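Local coordinates for TnpArep for protein (Escherichia coli, PDB 4ER8) that binds hairpins of repetitive extragenic palindromes and cleaves and recombines the mosaic elements that contain them, acting as a tyrosine transposase, at residues T30-L35 with W53-E58; H37-V42 with R46-N51; K82-A87 with K91-P96. All coordinates share one frame; numbering follows the deposited sequence.

Contact 1. Residues T30-L35 with W53-E58; sequences TQYQML and WVVLPE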
loop_
_atom_site.group_PDB
_atom_site.type_symbol
_atom_site.label_atom_id
_atom_site.label_comp_id
_atom_site.label_asym_id
_atom_site.label_seq_id
_atom_site.Cartn_x
_atom_site.Cartn_y
_atom_site.Cartn_z
ATOM N N THR A 30 -5.554 0.060 14.460
ATOM C CA THR A 30 -6.106 0.814 15.576
ATOM C C THR A 30 -6.339 2.277 15.168
ATOM O O THR A 30 -7.459 2.792 15.283
ATOM C CB THR A 30 -5.176 0.658 16.809
ATOM O OG1 THR A 30 -5.175 -0.725 17.216
ATOM C CG2 THR A 30 -5.606 1.546 17.985
ATOM N N GLN A 31 -5.312 2.922 14.621
ATOM C CA GLN A 31 -5.451 4.295 14.168
ATOM C C GLN A 31 -5.746 4.382 12.692
ATOM O O GLN A 31 -5.315 5.316 12.000
ATOM C CB GLN A 31 -4.202 5.093 14.497
ATOM C CG GLN A 31 -3.970 5.276 15.984
ATOM C CD GLN A 31 -5.219 5.754 16.704
ATOM O OE1 GLN A 31 -5.562 5.218 17.761
ATOM N NE2 GLN A 31 -5.919 6.750 16.130
ATOM N N TYR A 32 -6.524 3.433 12.205
ATOM C CA TYR A 32 -6.945 3.484 10.817
ATOM C C TYR A 32 -7.311 4.902 10.343
ATOM O O TYR A 32 -6.944 5.328 9.240
ATOM C CB TYR A 32 -8.117 2.539 10.589
ATOM C CG TYR A 32 -8.396 2.300 9.125
ATOM C CD1 TYR A 32 -7.355 2.049 8.226
ATOM C CD2 TYR A 32 -9.703 2.308 8.634
ATOM C CE1 TYR A 32 -7.612 1.824 6.882
ATOM C CE2 TYR A 32 -9.966 2.074 7.296
ATOM C CZ TYR A 32 -8.919 1.838 6.423
ATOM O OH TYR A 32 -9.187 1.609 5.101
ATOM N N GLN A 33 -8.018 5.619 11.208
ATOM C CA GLN A 33 -8.576 6.927 10.927
ATOM C C GLN A 33 -7.530 7.978 10.661
ATOM O O GLN A 33 -7.607 8.657 9.647
ATOM C CB GLN A 33 -9.476 7.354 12.093
ATOM C CG GLN A 33 -10.733 6.490 12.236
ATOM C CD GLN A 33 -11.411 6.299 10.885
ATOM O OE1 GLN A 33 -11.437 7.222 10.048
ATOM N NE2 GLN A 33 -11.938 5.087 10.649
ATOM N N MET A 34 -6.560 8.121 11.563
ATOM C CA MET A 34 -5.443 9.046 11.328
ATOM C C MET A 34 -4.788 8.716 10.005
ATOM O O MET A 34 -4.490 9.627 9.225
ATOM C CB MET A 34 -4.378 8.955 12.411
ATOM C CG MET A 34 -4.630 9.782 13.667
ATOM S SD MET A 34 -4.203 8.738 15.095
ATOM C CE MET A 34 -4.563 9.850 16.464
ATOM N N LEU A 35 -4.585 7.419 9.742
ATOM C CA LEU A 35 -3.966 7.010 8.483
ATOM C C LEU A 35 -4.790 7.495 7.329
ATOM O O LEU A 35 -4.314 8.285 6.512
ATOM C CB LEU A 35 -3.780 5.505 8.387
ATOM C CG LEU A 35 -3.058 4.965 7.143
ATOM C CD1 LEU A 35 -1.591 5.308 7.099
ATOM C CD2 LEU A 35 -3.207 3.479 7.093
ATOM N N TRP A 53 -5.094 -0.411 -2.506
ATOM C CA TRP A 53 -4.376 -0.272 -1.267
ATOM C C TRP A 53 -4.906 -1.278 -0.236
ATOM O O TRP A 53 -6.110 -1.453 -0.155
ATOM C CB TRP A 53 -4.577 1.166 -0.796
ATOM C CG TRP A 53 -3.573 1.738 0.139
ATOM C CD1 TRP A 53 -3.047 1.154 1.264
ATOM C CD2 TRP A 53 -3.029 3.066 0.081
ATOM N NE1 TRP A 53 -2.174 2.035 1.878
ATOM C CE2 TRP A 53 -2.169 3.217 1.179
ATOM C CE3 TRP A 53 -3.191 4.145 -0.805
ATOM C CZ2 TRP A 53 -1.463 4.405 1.411
ATOM C CZ3 TRP A 53 -2.488 5.313 -0.582
ATOM C CH2 TRP A 53 -1.629 5.438 0.507
ATOM N N VAL A 54 -4.020 -1.975 0.488
ATOM C CA VAL A 54 -4.390 -2.600 1.761
ATOM C C VAL A 54 -3.628 -1.965 2.909
ATOM O O VAL A 54 -2.464 -1.564 2.774
ATOM C CB VAL A 54 -3.959 -4.052 1.919
ATOM C CG1 VAL A 54 -5.037 -4.983 1.578
ATOM C CG2 VAL A 54 -2.647 -4.326 1.204
ATOM N N VAL A 55 -4.263 -1.964 4.065
ATOM C CA VAL A 55 -3.576 -1.661 5.296
ATOM C C VAL A 55 -3.616 -2.884 6.197
ATOM O O VAL A 55 -4.668 -3.456 6.459
ATOM C CB VAL A 55 -4.278 -0.558 6.018
ATOM C CG1 VAL A 55 -3.520 -0.237 7.320
ATOM C CG2 VAL A 55 -4.424 0.650 5.087
ATOM N N LEU A 56 -2.466 -3.272 6.694
ATOM C CA LEU A 56 -2.456 -4.351 7.629
ATOM C C LEU A 56 -2.173 -3.698 8.964
ATOM O O LEU A 56 -1.964 -2.471 9.004
ATOM C CB LEU A 56 -1.475 -5.443 7.200
ATOM C CG LEU A 56 -2.182 -6.074 5.982
ATOM C CD1 LEU A 56 -1.529 -5.696 4.655
ATOM C CD2 LEU A 56 -2.359 -7.574 6.097
ATOM N N PRO A 57 -2.223 -4.469 10.064
ATOM C CA PRO A 57 -1.990 -3.788 11.330
ATOM C C PRO A 57 -0.620 -3.158 11.364
ATOM O O PRO A 57 -0.478 -2.066 11.907
ATOM C CB PRO A 57 -2.084 -4.908 12.362
ATOM C CG PRO A 57 -2.814 -6.037 11.647
ATOM C CD PRO A 57 -2.393 -5.923 10.228
ATOM N N GLU A 58 0.369 -3.797 10.741
ATOM C CA GLU A 58 1.758 -3.296 10.813
ATOM C C GLU A 58 2.507 -2.998 9.505
ATOM O O GLU A 58 3.720 -2.821 9.548
ATOM C CB GLU A 58 2.628 -4.234 11.666
ATOM C CG GLU A 58 2.394 -5.725 11.393
ATOM C CD GLU A 58 2.529 -6.082 9.936
ATOM O OE1 GLU A 58 1.503 -6.359 9.279
ATOM O OE2 GLU A 58 3.661 -6.086 9.432
#
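Val55 CG2 touches both Tyr32 and Leu35, and CG1 touches Leu35 alone. CG2 of Val55 lies 3.8 Å from Tyr32 CE1. It sits at the edge of the ring and in its plane, so the phenol presents its rim, not a face. The two side chains run obliquely to each other. Leu35 comes at the valine tip to tip, and its CD2 is 3.7 Å from Val55 CG2. That same CD2 is 3.7 Å from Val55 CG1, so one leucine methyl rests between both branches of the valine. The Leu35 torsion explains this reach: CG stands anti to the backbone N (chi1 -176°), which sends the branch out from the helix toward the strand. The touch is wholly apolar, and Leu35 and Val55 are buried. The contact belongs to the RRM-like beta-alpha-beta-beta-alpha-beta fold. Helix 32-45 packs on one face of the antiparallel sheet, here against strand 49-55. The side chain of Val54 points to the other face and touches Ile116 and Pro120 of helix 106-122. Several bonds position this first shell. Gln31 is the N-cap of helix 32-45, and its O takes the first-turn bond from Leu35 N (3.2 Å). Phe84 of helix 73-87 packs on Leu35 from outside the pair. The Tyr32 ring makes an edge-to-face contact with Phe134. Val55 is held by its backbone, which bonds to Phe134, and its O accepts from Trp132 NE1. On the other flank of the strand, Val54 pairs through its backbone with His61, a nickel ligand. The Val55 side chain is about 10 Å from that nickel ion. Glu58, in the turn just before strand 59-65, forms a salt bridge with Arg162.

Contact 2. Residues H37-V42 with R46-N51; sequences HAIIKV and RPFEIN. With nucleotides of chain B.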
loop_
_atom_site.group_PDB
_atom_site.type_symbol
_atom_site.label_atom_id
_atom_site.label_comp_id
_atom_site.label_asym_id
_atom_site.label_seq_id
_atom_site.Cartn_x
_atom_site.Cartn_y
_atom_site.Cartn_z
ATOM N N HIS A 37 -6.897 9.691 7.233
ATOM C CA HIS A 37 -6.862 11.146 7.216
ATOM C C HIS A 37 -5.604 11.694 6.541
ATOM O O HIS A 37 -5.694 12.524 5.639
ATOM C CB HIS A 37 -7.140 11.719 8.623
ATOM C CG HIS A 37 -8.581 11.566 9.057
ATOM N ND1 HIS A 37 -8.964 10.824 10.161
ATOM C CD2 HIS A 37 -9.734 12.042 8.513
ATOM C CE1 HIS A 37 -10.283 10.848 10.278
ATOM N NE2 HIS A 37 -10.774 11.582 9.291
ATOM N N ALA A 38 -4.452 11.151 6.925
ATOM C CA ALA A 38 -3.139 11.530 6.378
ATOM C C ALA A 38 -3.023 11.414 4.869
ATOM O O ALA A 38 -2.537 12.339 4.201
ATOM C CB ALA A 38 -2.039 10.721 7.039
ATOM N N ILE A 39 -3.464 10.282 4.333
ATOM C CA ILE A 39 -3.399 10.039 2.889
ATOM C C ILE A 39 -4.261 11.057 2.171
ATOM O O ILE A 39 -3.867 11.594 1.132
ATOM C CB ILE A 39 -3.931 8.649 2.536
ATOM C CG1 ILE A 39 -3.047 7.537 3.155
ATOM C CG2 ILE A 39 -4.148 8.517 1.029
ATOM C CD1 ILE A 39 -3.785 6.208 3.357
ATOM N N ILE A 40 -5.439 11.313 2.745
ATOM C CA ILE A 40 -6.351 12.363 2.269
ATOM C C ILE A 40 -5.675 13.742 2.158
ATOM O O ILE A 40 -5.717 14.382 1.091
ATOM C CB ILE A 40 -7.544 12.533 3.223
ATOM C CG1 ILE A 40 -8.259 11.199 3.520
ATOM C CG2 ILE A 40 -8.471 13.635 2.689
ATOM C CD1 ILE A 40 -8.768 10.500 2.300
ATOM N N LYS A 41 -5.051 14.185 3.256
ATOM C CA LYS A 41 -4.386 15.496 3.295
ATOM C C LYS A 41 -3.360 15.632 2.175
ATOM O O LYS A 41 -3.297 16.664 1.510
ATOM C CB LYS A 41 -3.745 15.755 4.670
ATOM C CG LYS A 41 -3.210 17.194 4.894
ATOM C CD LYS A 41 -4.058 17.964 5.947
ATOM C CE LYS A 41 -3.223 18.904 6.886
ATOM N NZ LYS A 41 -2.810 20.247 6.301
ATOM N N VAL A 42 -2.577 14.570 1.969
ATOM C CA VAL A 42 -1.475 14.565 0.991
ATOM C C VAL A 42 -2.007 14.464 -0.442
ATOM O O VAL A 42 -1.509 15.136 -1.365
ATOM C CB VAL A 42 -0.421 13.430 1.302
ATOM C CG1 VAL A 42 0.788 13.500 0.337
ATOM C CG2 VAL A 42 0.072 13.533 2.737
ATOM N N ARG A 46 -1.048 16.926 -3.557
ATOM C CA ARG A 46 -0.253 16.359 -4.646
ATOM C C ARG A 46 -1.074 15.247 -5.232
ATOM O O ARG A 46 -0.925 14.096 -4.828
ATOM C CB ARG A 46 1.076 15.830 -4.124
ATOM C CG ARG A 46 1.941 16.885 -3.418
ATOM C CD ARG A 46 3.175 16.257 -2.793
ATOM N NE ARG A 46 3.951 17.187 -1.978
ATOM C CZ ARG A 46 5.100 17.735 -2.358
ATOM N NH1 ARG A 46 5.615 17.445 -3.556
ATOM N NH2 ARG A 46 5.737 18.567 -1.534
ATOM N N PRO A 47 -1.990 15.582 -6.159
ATOM C CA PRO A 47 -2.951 14.571 -6.654
ATOM C C PRO A 47 -2.313 13.260 -7.138
ATOM O O PRO A 47 -1.236 13.264 -7.748
ATOM C CB PRO A 47 -3.678 15.294 -7.820
ATOM C CG PRO A 47 -2.882 16.532 -8.091
ATOM C CD PRO A 47 -2.226 16.900 -6.768
ATOM N N PHE A 48 -2.964 12.143 -6.827
ATOM C CA PHE A 48 -2.645 10.863 -7.490
ATOM C C PHE A 48 -3.868 9.956 -7.500
ATOM O O PHE A 48 -4.841 10.235 -6.808
ATOM C CB PHE A 48 -1.434 10.156 -6.854
ATOM C CG PHE A 48 -1.644 9.742 -5.418
ATOM C CD1 PHE A 48 -1.999 8.441 -5.110
ATOM C CD2 PHE A 48 -1.447 10.652 -4.379
ATOM C CE1 PHE A 48 -2.155 8.052 -3.780
ATOM C CE2 PHE A 48 -1.614 10.290 -3.080
ATOM C CZ PHE A 48 -1.980 8.989 -2.754
ATOM N N GLU A 49 -3.805 8.877 -8.279
ATOM C CA GLU A 49 -4.869 7.885 -8.273
ATOM C C GLU A 49 -4.455 6.634 -7.475
ATOM O O GLU A 49 -3.414 6.016 -7.757
ATOM C CB GLU A 49 -5.268 7.523 -9.709
ATOM C CG GLU A 49 -6.790 7.358 -9.906
ATOM C CD GLU A 49 -7.133 6.260 -10.923
ATOM O OE1 GLU A 49 -8.195 5.595 -10.749
ATOM O OE2 GLU A 49 -6.338 6.048 -11.880
ATOM N N ILE A 50 -5.251 6.305 -6.460
ATOM C CA ILE A 50 -5.108 5.062 -5.737
ATOM C C ILE A 50 -5.738 3.931 -6.553
ATOM O O ILE A 50 -6.954 3.722 -6.497
ATOM C CB ILE A 50 -5.793 5.099 -4.373
ATOM C CG1 ILE A 50 -5.225 6.228 -3.506
ATOM C CG2 ILE A 50 -5.629 3.753 -3.674
ATOM C CD1 ILE A 50 -5.762 6.282 -2.028
ATOM N N ASN A 51 -4.905 3.198 -7.297
ATOM C CA ASN A 51 -5.347 2.016 -8.016
ATOM C C ASN A 51 -5.791 0.947 -7.017
ATOM O O ASN A 51 -6.885 0.370 -7.167
ATOM C CB ASN A 51 -4.243 1.493 -8.912
ATOM C CG ASN A 51 -4.007 2.370 -10.111
ATOM O OD1 ASN A 51 -4.729 2.290 -11.083
ATOM N ND2 ASN A 51 -2.978 3.202 -10.057
ATOM P P DA B 12 9.294 20.851 -1.666
ATOM O OP1 DA B 12 8.240 19.952 -2.158
ATOM O OP2 DA B 12 9.557 22.093 -2.422
ATOM O "O5'" DA B 12 9.033 21.118 -0.104
ATOM C "C5'" DA B 12 8.693 20.071 0.745
ATOM C "C4'" DA B 12 8.456 20.564 2.161
ATOM O "O4'" DA B 12 9.692 21.046 2.754
ATOM C "C3'" DA B 12 7.511 21.759 2.230
ATOM O "O3'" DA B 12 6.811 21.746 3.476
ATOM C "C2'" DA B 12 8.440 22.974 2.153
ATOM C "C1'" DA B 12 9.586 22.462 3.020
ATOM N N9 DA B 12 10.849 23.127 2.717
ATOM C C8 DA B 12 11.135 23.919 1.629
ATOM N N7 DA B 12 12.372 24.366 1.605
ATOM C C5 DA B 12 12.926 23.830 2.765
ATOM C C6 DA B 12 14.220 23.923 3.333
ATOM N N6 DA B 12 15.205 24.631 2.762
ATOM N N1 DA B 12 14.464 23.260 4.499
ATOM C C2 DA B 12 13.464 22.547 5.056
ATOM N N3 DA B 12 12.209 22.399 4.620
ATOM C C4 DA B 12 12.009 23.062 3.461
#
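The Phe48 ring meets Ile39 obliquely, with Ile39 CG2 4.4 Å from Phe48 CZ. At the edge of this ring, in its plane, lies the carbonyl O of Arg46. Lys43 makes a cation-pi contact with Phe48, and Trp64 meets the ring at a shallow tilt. The second flat group, the Arg46 guanidinium, takes a phosphate oxygen of the DNA at its edge and in its plane. These residues close the helix-to-strand turn of the RRM-like fold, where helix 32-45 ends and strand 49-55 begins. Ile50 adds to the apolar side. Its CD1 is 4.1 Å from Ile39 CG2, and the two side chains cross at about a right angle. The helix end is marked by Arg46, whose N donates to Val42 O at 2.9 Å. From there the Arg46 chain runs extended from CG to NE, away from the protein core toward the DNA. A leucine in its place would probably leave the phosphate of DA12 of chain B without this charged partner. Arg46 O bonds to Arg76 NE. In the phosphate contact, Arg46 NH2 donates to OP1 of DA12 of chain B at 2.9 Å, nearly straight at 172°.

Contact 3. Residues K82-A87 with K91-P96; sequences KQFTHA and KNIWQP. With nucleotides of chain B.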
loop_
_atom_site.group_PDB
_atom_site.type_symbol
_atom_site.label_atom_id
_atom_site.label_comp_id
_atom_site.label_asym_id
_atom_site.label_seq_id
_atom_site.Cartn_x
_atom_site.Cartn_y
_atom_site.Cartn_z
ATOM N N LYS A 82 4.894 11.266 7.220
ATOM C CA LYS A 82 5.067 12.419 8.124
ATOM C C LYS A 82 3.767 12.787 8.842
ATOM O O LYS A 82 3.739 12.765 10.073
ATOM C CB LYS A 82 5.640 13.624 7.400
ATOM C CG LYS A 82 6.061 14.764 8.314
ATOM C CD LYS A 82 7.149 15.643 7.670
ATOM C CE LYS A 82 6.614 16.507 6.540
ATOM N NZ LYS A 82 7.725 17.106 5.696
ATOM N N GLN A 83 2.698 13.091 8.091
ATOM C CA GLN A 83 1.396 13.394 8.717
ATOM C C GLN A 83 1.048 12.358 9.746
ATOM O O GLN A 83 0.756 12.680 10.872
ATOM C CB GLN A 83 0.236 13.440 7.727
ATOM C CG GLN A 83 0.370 14.425 6.599
ATOM C CD GLN A 83 0.289 15.882 7.026
ATOM O OE1 GLN A 83 1.115 16.688 6.589
ATOM N NE2 GLN A 83 -0.715 16.235 7.847
ATOM N N PHE A 84 1.081 11.098 9.369
ATOM C CA PHE A 84 0.667 10.077 10.302
ATOM C C PHE A 84 1.585 9.990 11.521
ATOM O O PHE A 84 1.109 9.729 12.638
ATOM C CB PHE A 84 0.506 8.726 9.604
ATOM C CG PHE A 84 0.080 7.627 10.519
ATOM C CD1 PHE A 84 -1.264 7.450 10.833
ATOM C CD2 PHE A 84 1.023 6.770 11.083
ATOM C CE1 PHE A 84 -1.681 6.415 11.690
ATOM C CE2 PHE A 84 0.632 5.755 11.938
ATOM C CZ PHE A 84 -0.734 5.575 12.242
ATOM N N THR A 85 2.887 10.199 11.326
ATOM C CA THR A 85 3.810 10.233 12.465
ATOM C C THR A 85 3.418 11.375 13.423
ATOM O O THR A 85 3.337 11.178 14.647
ATOM C CB THR A 85 5.257 10.325 12.000
ATOM O OG1 THR A 85 5.647 9.045 11.488
ATOM C CG2 THR A 85 6.184 10.694 13.146
ATOM N N HIS A 86 3.119 12.541 12.837
ATOM C CA HIS A 86 2.664 13.732 13.557
ATOM C C HIS A 86 1.393 13.441 14.336
ATOM O O HIS A 86 1.371 13.562 15.569
ATOM C CB HIS A 86 2.412 14.882 12.565
ATOM C CG HIS A 86 2.133 16.203 13.216
ATOM N ND1 HIS A 86 2.879 16.688 14.274
ATOM C CD2 HIS A 86 1.205 17.156 12.939
ATOM C CE1 HIS A 86 2.411 17.874 14.630
ATOM N NE2 HIS A 86 1.397 18.182 13.836
ATOM N N ALA A 87 0.357 13.035 13.602
ATOM C CA ALA A 87 -0.967 12.791 14.159
ATOM C C ALA A 87 -0.973 11.892 15.403
ATOM O O ALA A 87 -1.672 12.188 16.370
ATOM C CB ALA A 87 -1.897 12.247 13.094
ATOM N N LYS A 91 7.271 8.354 17.721
ATOM C CA LYS A 91 8.520 8.694 17.027
ATOM C C LYS A 91 9.129 7.444 16.448
ATOM O O LYS A 91 9.075 6.384 17.095
ATOM C CB LYS A 91 9.549 9.343 17.972
ATOM C CG LYS A 91 9.162 10.717 18.512
ATOM C CD LYS A 91 8.559 10.631 19.936
ATOM C CE LYS A 91 7.892 11.951 20.349
ATOM N NZ LYS A 91 8.763 13.147 20.080
ATOM N N ASN A 92 9.695 7.571 15.235
ATOM C CA ASN A 92 10.471 6.491 14.617
ATOM C C ASN A 92 9.700 5.166 14.440
ATOM O O ASN A 92 10.211 4.081 14.710
ATOM C CB ASN A 92 11.755 6.247 15.423
ATOM C CG ASN A 92 12.622 5.159 14.815
ATOM O OD1 ASN A 92 12.700 5.028 13.582
ATOM N ND2 ASN A 92 13.269 4.352 15.672
ATOM N N ILE A 93 8.467 5.255 13.972
ATOM C CA ILE A 93 7.663 4.050 13.781
ATOM C C ILE A 93 7.899 3.318 12.453
ATOM O O ILE A 93 7.731 2.110 12.394
ATOM C CB ILE A 93 6.165 4.369 13.906
ATOM C CG1 ILE A 93 5.731 5.371 12.808
ATOM C CG2 ILE A 93 5.869 4.853 15.333
ATOM C CD1 ILE A 93 4.290 5.883 12.919
ATOM N N TRP A 94 8.276 4.059 11.408
ATOM C CA TRP A 94 8.382 3.539 10.040
ATOM C C TRP A 94 9.638 2.752 9.743
ATOM O O TRP A 94 10.713 3.182 10.106
ATOM C CB TRP A 94 8.352 4.721 9.065
ATOM C CG TRP A 94 7.020 5.433 9.108
ATOM C CD1 TRP A 94 6.771 6.713 9.550
ATOM C CD2 TRP A 94 5.746 4.881 8.740
ATOM N NE1 TRP A 94 5.415 6.983 9.472
ATOM C CE2 TRP A 94 4.771 5.882 8.970
ATOM C CE3 TRP A 94 5.339 3.642 8.228
ATOM C CZ2 TRP A 94 3.413 5.683 8.701
ATOM C CZ3 TRP A 94 3.986 3.438 7.954
ATOM C CH2 TRP A 94 3.038 4.454 8.198
ATOM N N GLN A 95 9.538 1.635 9.029
ATOM C CA GLN A 95 10.735 1.191 8.310
ATOM C C GLN A 95 11.152 2.314 7.331
ATOM O O GLN A 95 10.342 2.835 6.574
ATOM C CB GLN A 95 10.581 -0.165 7.606
ATOM C CG GLN A 95 11.576 -0.364 6.460
ATOM C CD GLN A 95 11.751 -1.790 6.036
ATOM O OE1 GLN A 95 10.848 -2.604 6.161
ATOM N NE2 GLN A 95 12.917 -2.112 5.522
ATOM N N PRO A 96 12.408 2.751 7.416
ATOM C CA PRO A 96 12.860 3.819 6.547
ATOM C C PRO A 96 12.574 3.516 5.078
ATOM O O PRO A 96 12.517 2.349 4.661
ATOM C CB PRO A 96 14.387 3.820 6.796
ATOM C CG PRO A 96 14.493 3.472 8.263
ATOM C CD PRO A 96 13.444 2.364 8.395
ATOM P P DA B 3 18.772 -3.573 -2.803
ATOM O OP1 DA B 3 19.182 -2.268 -2.282
ATOM O OP2 DA B 3 19.893 -4.424 -3.217
ATOM O "O5'" DA B 3 17.789 -4.472 -1.924
ATOM C "C5'" DA B 3 16.568 -3.980 -1.416
ATOM C "C4'" DA B 3 16.853 -3.070 -0.212
ATOM O "O4'" DA B 3 15.619 -2.502 0.279
ATOM C "C3'" DA B 3 17.526 -3.685 0.989
ATOM O "O3'" DA B 3 18.211 -2.669 1.605
ATOM C "C2'" DA B 3 16.329 -4.099 1.835
ATOM C "C1'" DA B 3 15.388 -2.910 1.600
ATOM N N9 DA B 3 13.936 -3.109 1.626
ATOM C C8 DA B 3 13.210 -4.193 1.214
ATOM N N7 DA B 3 11.915 -4.031 1.347
ATOM C C5 DA B 3 11.782 -2.763 1.893
ATOM C C6 DA B 3 10.657 -1.995 2.283
ATOM N N6 DA B 3 9.353 -2.387 2.185
ATOM N N1 DA B 3 10.921 -0.760 2.751
ATOM C C2 DA B 3 12.180 -0.360 2.842
ATOM N N3 DA B 3 13.298 -1.000 2.533
ATOM C C4 DA B 3 13.019 -2.193 2.049
ATOM P P DG B 4 19.288 -2.940 2.811
ATOM O OP1 DG B 4 20.200 -1.778 2.779
ATOM O OP2 DG B 4 19.755 -4.341 2.735
ATOM O "O5'" DG B 4 18.488 -2.765 4.176
ATOM C "C5'" DG B 4 17.790 -1.589 4.486
ATOM C "C4'" DG B 4 16.781 -1.924 5.568
ATOM O "O4'" DG B 4 15.898 -2.929 5.003
ATOM C "C3'" DG B 4 17.332 -2.549 6.855
ATOM O "O3'" DG B 4 16.471 -2.197 7.900
ATOM C "C2'" DG B 4 17.200 -4.050 6.599
ATOM C "C1'" DG B 4 15.851 -4.067 5.891
ATOM N N9 DG B 4 15.550 -5.256 5.071
ATOM C C8 DG B 4 16.427 -6.190 4.580
ATOM N N7 DG B 4 15.882 -7.126 3.858
ATOM C C5 DG B 4 14.536 -6.788 3.862
ATOM C C6 DG B 4 13.415 -7.425 3.226
ATOM O O6 DG B 4 13.438 -8.465 2.522
ATOM N N1 DG B 4 12.191 -6.766 3.445
ATOM C C2 DG B 4 12.085 -5.621 4.165
ATOM N N2 DG B 4 10.846 -5.143 4.303
ATOM N N3 DG B 4 13.117 -5.010 4.768
ATOM C C4 DG B 4 14.317 -5.641 4.581
ATOM P P DT B 29 8.798 10.269 10.014
ATOM O OP1 DT B 29 7.393 9.884 9.701
ATOM O OP2 DT B 29 9.618 9.496 10.974
ATOM O "O5'" DT B 29 9.628 10.555 8.661
ATOM C "C5'" DT B 29 8.857 11.026 7.542
ATOM C "C4'" DT B 29 9.631 10.946 6.239
ATOM O "O4'" DT B 29 10.608 11.976 6.285
ATOM C "C3'" DT B 29 10.411 9.654 5.995
ATOM O "O3'" DT B 29 9.961 9.050 4.766
ATOM C "C2'" DT B 29 11.877 10.072 6.017
ATOM C "C1'" DT B 29 11.789 11.546 5.676
ATOM N N1 DT B 29 12.879 12.352 6.293
ATOM C C2 DT B 29 13.443 13.354 5.548
ATOM O O2 DT B 29 13.088 13.599 4.426
ATOM N N3 DT B 29 14.441 14.063 6.156
ATOM C C4 DT B 29 14.900 13.825 7.437
ATOM O O4 DT B 29 15.789 14.461 7.944
ATOM C C5 DT B 29 14.282 12.771 8.158
ATOM C C7 DT B 29 14.781 12.488 9.530
ATOM C C6 DT B 29 13.296 12.078 7.575
#
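Thr85 and Trp94 lie alongside one another, running opposite ways, with Thr85 OG1 at the edge of the indole and near its plane. OG1 of Thr85 is 2.9 Å from Trp94 NE1, which bonds to Lys81 O. A phosphate shares this place. OP1 of DT29 of chain B also lies at the indole edge, 3.2 Å from Trp94 CD1. Thr85 OG1 lies near both Lys81 O and this OP1 (2.6 Å), and which takes its proton is not settled. The Phe84 side chain runs roughly perpendicular to that of Trp94, and the ring planes are tilted by 60°. Its CD2 is 3.5 Å from Trp94 CZ2. Ile93 fills the corner between them. Its CD1 stands at the edge of the Phe84 ring, 3.8 Å from Phe84 CE2, while its CG1 lies over one face of the indole. CG1 sits between the backbone N and the carbonyl carbon (chi1 62°), which folds this branch back over the tryptophan. The next residue, Gln95, reaches the DNA with an extended chain. Its NE2 donates to N3 of DG4 of chain B at 3.0 Å, and its OE1 accepts from N2 of the same base at 3.1 Å. This paired amide contact reads the sugar edge of a guanine near the 5' end, consistent with recognition of the guide sequence beside the REP hairpin.

In the fold
Contacts 1 and 2 share helix 32-45 and strand 49-55. Their centres are 14 Å apart, and contact 2 is nested inside the loop that contact 1 closes. Contact 1 lies at the helix start, and contact 2 runs from its middle to the turn into strand 49-55. Contact 3 follows later in the chain, on helix 73-87 and the loop before strand 99-102. Its centre is 13 Å from contact 1 and 16 Å from contact 2. The two helices pack side by side: Phe84 touches Gln31 and Met34, and Gln83 touches Ala38, Lys41 and Val42. The helical layer on one face of the sheet thus joins all three, and contacts 2 and 3 extend it to the DNA.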